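Local structure of acetamidase (Bacillus halodurans, 2II1) at residues F13-N18 with G141-N146. The protein probably hydrolyses carbon-nitrogen bonds, other than peptide bonds, in linear amides, and binds calcium ions. Sequence-based numbering, arbitrary orientation.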
ATOM      1  N   PHE A  13     -10.743   8.763 -25.117  1.00 10.29           N
ATOM      2  CA  PHE A  13     -11.868   8.565 -24.214  1.00 13.04           C
ATOM      3  C   PHE A  13     -12.365   7.146 -24.347  1.00 15.64           C
ATOM      4  O   PHE A  13     -12.437   6.599 -25.464  1.00 14.80           O
ATOM      5  CB  PHE A  13     -13.041   9.474 -24.561  1.00 12.54           C
ATOM      6  CG  PHE A  13     -12.808  10.926 -24.270  1.00 17.08           C
ATOM      7  CD1 PHE A  13     -12.034  11.703 -25.114  1.00 21.84           C
ATOM      8  CD2 PHE A  13     -13.373  11.524 -23.155  1.00 13.89           C
ATOM      9  CE1 PHE A  13     -11.822  13.039 -24.839  1.00 15.36           C
ATOM     10  CE2 PHE A  13     -13.149  12.855 -22.882  1.00 16.86           C
ATOM     11  CZ  PHE A  13     -12.377  13.607 -23.723  1.00 15.74           C
HETATM   12  N   MSE A  14     -12.744   6.578 -23.204  1.00 15.16           N
HETATM   13  CA  MSE A  14     -13.403   5.278 -23.141  1.00 15.83           C
HETATM   14  C   MSE A  14     -14.873   5.575 -23.384  1.00 16.33           C
HETATM   15  O   MSE A  14     -15.539   6.181 -22.543  1.00 13.04           O
HETATM   16  CB  MSE A  14     -13.162   4.630 -21.765  1.00 16.73           C
HETATM   17  CG  MSE A  14     -11.690   4.365 -21.452  1.00 16.83           C
HETATM   18 SE   MSE A  14     -11.029   2.610 -22.082  1.00 32.29          SE
HETATM   19  CE  MSE A  14      -9.026   3.035 -22.223  1.00  9.98           C
ATOM     20  N   ASP A  15     -15.355   5.187 -24.566  1.00 15.88           N
ATOM     21  CA  ASP A  15     -16.614   5.674 -25.123  1.00 15.20           C
ATOM     22  C   ASP A  15     -17.261   4.532 -25.934  1.00 15.03           C
ATOM     23  O   ASP A  15     -16.640   3.938 -26.838  1.00 14.19           O
ATOM     24  CB  ASP A  15     -16.314   6.883 -26.036  1.00 16.38           C
ATOM     25  CG  ASP A  15     -17.574   7.649 -26.516  1.00 21.36           C
ATOM     26  OD1 ASP A  15     -18.729   7.191 -26.362  1.00 14.87           O
ATOM     27  OD2 ASP A  15     -17.377   8.743 -27.090  1.00 13.51           O
ATOM     28  N   LYS A  16     -18.496   4.217 -25.567  1.00 14.69           N
ATOM     29  CA  LYS A  16     -19.315   3.210 -26.225  1.00 13.37           C
ATOM     30  C   LYS A  16     -19.563   3.550 -27.694  1.00 13.40           C
ATOM     31  O   LYS A  16     -19.976   2.688 -28.446  1.00 12.84           O
ATOM     32  CB  LYS A  16     -20.657   3.106 -25.514  1.00 13.14           C
ATOM     33  CG  LYS A  16     -21.568   4.305 -25.819  1.00 18.36           C
ATOM     34  CD  LYS A  16     -22.426   4.788 -24.662  1.00 22.18           C
ATOM     35  CE  LYS A  16     -22.743   6.313 -24.806  1.00 24.79           C
ATOM     36  NZ  LYS A  16     -21.503   7.216 -25.028  1.00 17.13           N
ATOM     37  N   GLU A  17     -19.302   4.799 -28.084  1.00 13.78           N
ATOM     38  CA  GLU A  17     -19.551   5.276 -29.443  1.00 16.64           C
ATOM     39  C   GLU A  17     -18.323   5.279 -30.326  1.00 15.26           C
ATOM     40  O   GLU A  17     -18.431   5.555 -31.510  1.00 15.62           O
ATOM     41  CB  GLU A  17     -20.150   6.683 -29.413  1.00 16.13           C
ATOM     42  CG  GLU A  17     -21.589   6.722 -28.921  1.00 21.20           C
ATOM     43  CD  GLU A  17     -22.530   5.913 -29.794  1.00 31.46           C
ATOM     44  OE1 GLU A  17     -22.467   6.040 -31.041  1.00 43.88           O
ATOM     45  OE2 GLU A  17     -23.334   5.139 -29.235  1.00 39.78           O
ATOM     46  N   ASN A  18     -17.160   4.970 -29.763  1.00 16.85           N
ATOM     47  CA  ASN A  18     -15.954   4.760 -30.559  1.00 16.99           C
ATOM     48  C   ASN A  18     -16.122   3.531 -31.452  1.00 17.58           C
ATOM     49  O   ASN A  18     -16.592   2.482 -30.987  1.00 19.47           O
ATOM     50  CB  ASN A  18     -14.720   4.587 -29.653  1.00 18.61           C
ATOM     51  CG  ASN A  18     -14.327   5.875 -28.940  1.00 20.20           C
ATOM     52  OD1 ASN A  18     -14.566   6.976 -29.436  1.00 19.82           O
ATOM     53  ND2 ASN A  18     -13.714   5.737 -27.771  1.00 17.53           N
ATOM     54  N   GLY A 141     -22.521   4.539 -19.781  1.00 19.58           N
ATOM     55  CA  GLY A 141     -23.092   5.887 -19.812  1.00 19.80           C
ATOM     56  C   GLY A 141     -22.283   6.849 -20.652  1.00 20.22           C
ATOM     57  O   GLY A 141     -21.895   6.516 -21.766  1.00 21.72           O
ATOM     58  N   GLU A 142     -22.026   8.040 -20.106  1.00 20.13           N
ATOM     59  CA  GLU A 142     -21.193   9.052 -20.768  1.00 20.39           C
ATOM     60  C   GLU A 142     -19.722   8.592 -20.866  1.00 20.14           C
ATOM     61  O   GLU A 142     -19.243   7.849 -20.017  1.00 19.53           O
ATOM     62  CB  GLU A 142     -21.258  10.406 -20.034  1.00 22.53           C
ATOM     63  CG  GLU A 142     -22.670  11.023 -19.875  1.00 24.88           C
ATOM     64  CD  GLU A 142     -23.309  11.501 -21.189  1.00 33.36           C
ATOM     65  OE1 GLU A 142     -22.657  11.426 -22.251  1.00 40.51           O
ATOM     66  OE2 GLU A 142     -24.476  11.972 -21.156  1.00 37.18           O
ATOM     67  N   PRO A 143     -18.999   9.066 -21.894  1.00 19.09           N
ATOM     68  CA  PRO A 143     -17.590   8.714 -22.090  1.00 18.73           C
ATOM     69  C   PRO A 143     -16.735   9.203 -20.946  1.00 16.77           C
ATOM     70  O   PRO A 143     -17.011  10.261 -20.367  1.00 14.07           O
ATOM     71  CB  PRO A 143     -17.195   9.494 -23.346  1.00 19.95           C
ATOM     72  CG  PRO A 143     -18.459   9.848 -24.007  1.00 22.25           C
ATOM     73  CD  PRO A 143     -19.471  10.009 -22.921  1.00 19.82           C
ATOM     74  N   ILE A 144     -15.690   8.457 -20.637  1.00 14.63           N
ATOM     75  CA  ILE A 144     -14.810   8.822 -19.537  1.00 12.49           C
ATOM     76  C   ILE A 144     -13.416   8.987 -20.122  1.00 14.33           C
ATOM     77  O   ILE A 144     -12.824   8.030 -20.655  1.00  9.49           O
ATOM     78  CB  ILE A 144     -14.857   7.745 -18.402  1.00 15.03           C
ATOM     79  CG1 ILE A 144     -16.304   7.580 -17.900  1.00 14.15           C
ATOM     80  CG2 ILE A 144     -13.909   8.106 -17.272  1.00  9.43           C
ATOM     81  CD1 ILE A 144     -16.520   6.673 -16.715  1.00 12.62           C
ATOM     82  N   ASN A 145     -12.873  10.195 -20.026  1.00 15.19           N
ATOM     83  CA  ASN A 145     -11.491  10.409 -20.490  1.00 15.91           C
ATOM     84  C   ASN A 145     -10.526   9.341 -19.974  1.00 15.23           C
ATOM     85  O   ASN A 145     -10.629   8.916 -18.816  1.00 16.02           O
ATOM     86  CB  ASN A 145     -10.982  11.796 -20.074  1.00 16.28           C
ATOM     87  CG  ASN A 145      -9.698  12.178 -20.771  1.00 17.01           C
ATOM     88  OD1 ASN A 145      -8.613  12.044 -20.211  1.00 19.78           O
ATOM     89  ND2 ASN A 145      -9.811  12.649 -22.004  1.00 29.96           N
ATOM     90  N   ASN A 146      -9.576   8.941 -20.823  1.00 14.68           N
ATOM     91  CA  ASN A 146      -8.595   7.882 -20.492  1.00 16.89           C
ATOM     92  C   ASN A 146      -7.799   8.154 -19.214  1.00 16.11           C
ATOM     93  O   ASN A 146      -7.427   7.215 -18.521  1.00 18.23           O
ATOM     94  CB  ASN A 146      -7.584   7.637 -21.649  1.00 16.11           C
ATOM     95  CG  ASN A 146      -8.190   6.878 -22.845  1.00 17.71           C
ATOM     96  OD1 ASN A 146      -9.375   6.540 -22.851  1.00 14.47           O
ATOM     97  ND2 ASN A 146      -7.361   6.595 -23.860  1.00 18.05           N
TER
HETATM   98  O   HOH W   1     -19.557   5.334 -22.876  1.00 20.25           O
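M14 and I144 exchange two backbone hydrogen bonds, M14 N to I144 O at 2.9 Å and I144 N to M14 O at 3.0 Å, both close to straight at the hydrogen. Neighbouring F13 and N145 form the non-hydrogen-bonded pair, where the F13 ring lies over the N145 backbone and side chain. With chi1 at -168°, the N145 side chain swings away from its backbone N and brings ND2 over one face of the F13 ring, offset toward the rim and 3.2 Å from CZ. Ring and amide planes are nearly perpendicular, 85° apart, so the amide meets the ring through its nitrogen; its other end, OD1, accepts from the backbone N of G147. M14, a selenomethionine, points to the other face, with I144; its CG comes 3.5 Å from OD1 of N146, which lies just past the strand, the M14 and N146 side chains crossing at about a right angle, and both also touch A60 of strand 60-67. The whole is a two-stranded antiparallel sheet, 13-14 with 144-145, joining a segment near the N-terminus to one that follows strand 131-136. Beyond M14 the pairing gives way to a type I turn, D15 to N18, against which P143 packs: its CG sits 3.4 Å from D15 OD2, the two side chains lying side by side. D15 OD1 builds an Asx turn by accepting from E17 N and takes a salt bridge from K16 NZ at 3.1 Å, the two donors arriving from opposite faces of the carboxylate plane, a grip that should restrain its rotation. One water accepts from K16 N and donates to G141 O, bridging the segments at this end. At the other, N146 ND2 bonds to N58 O, and the N146 side chain lies about 6 Å from that of the calcium ligand N155.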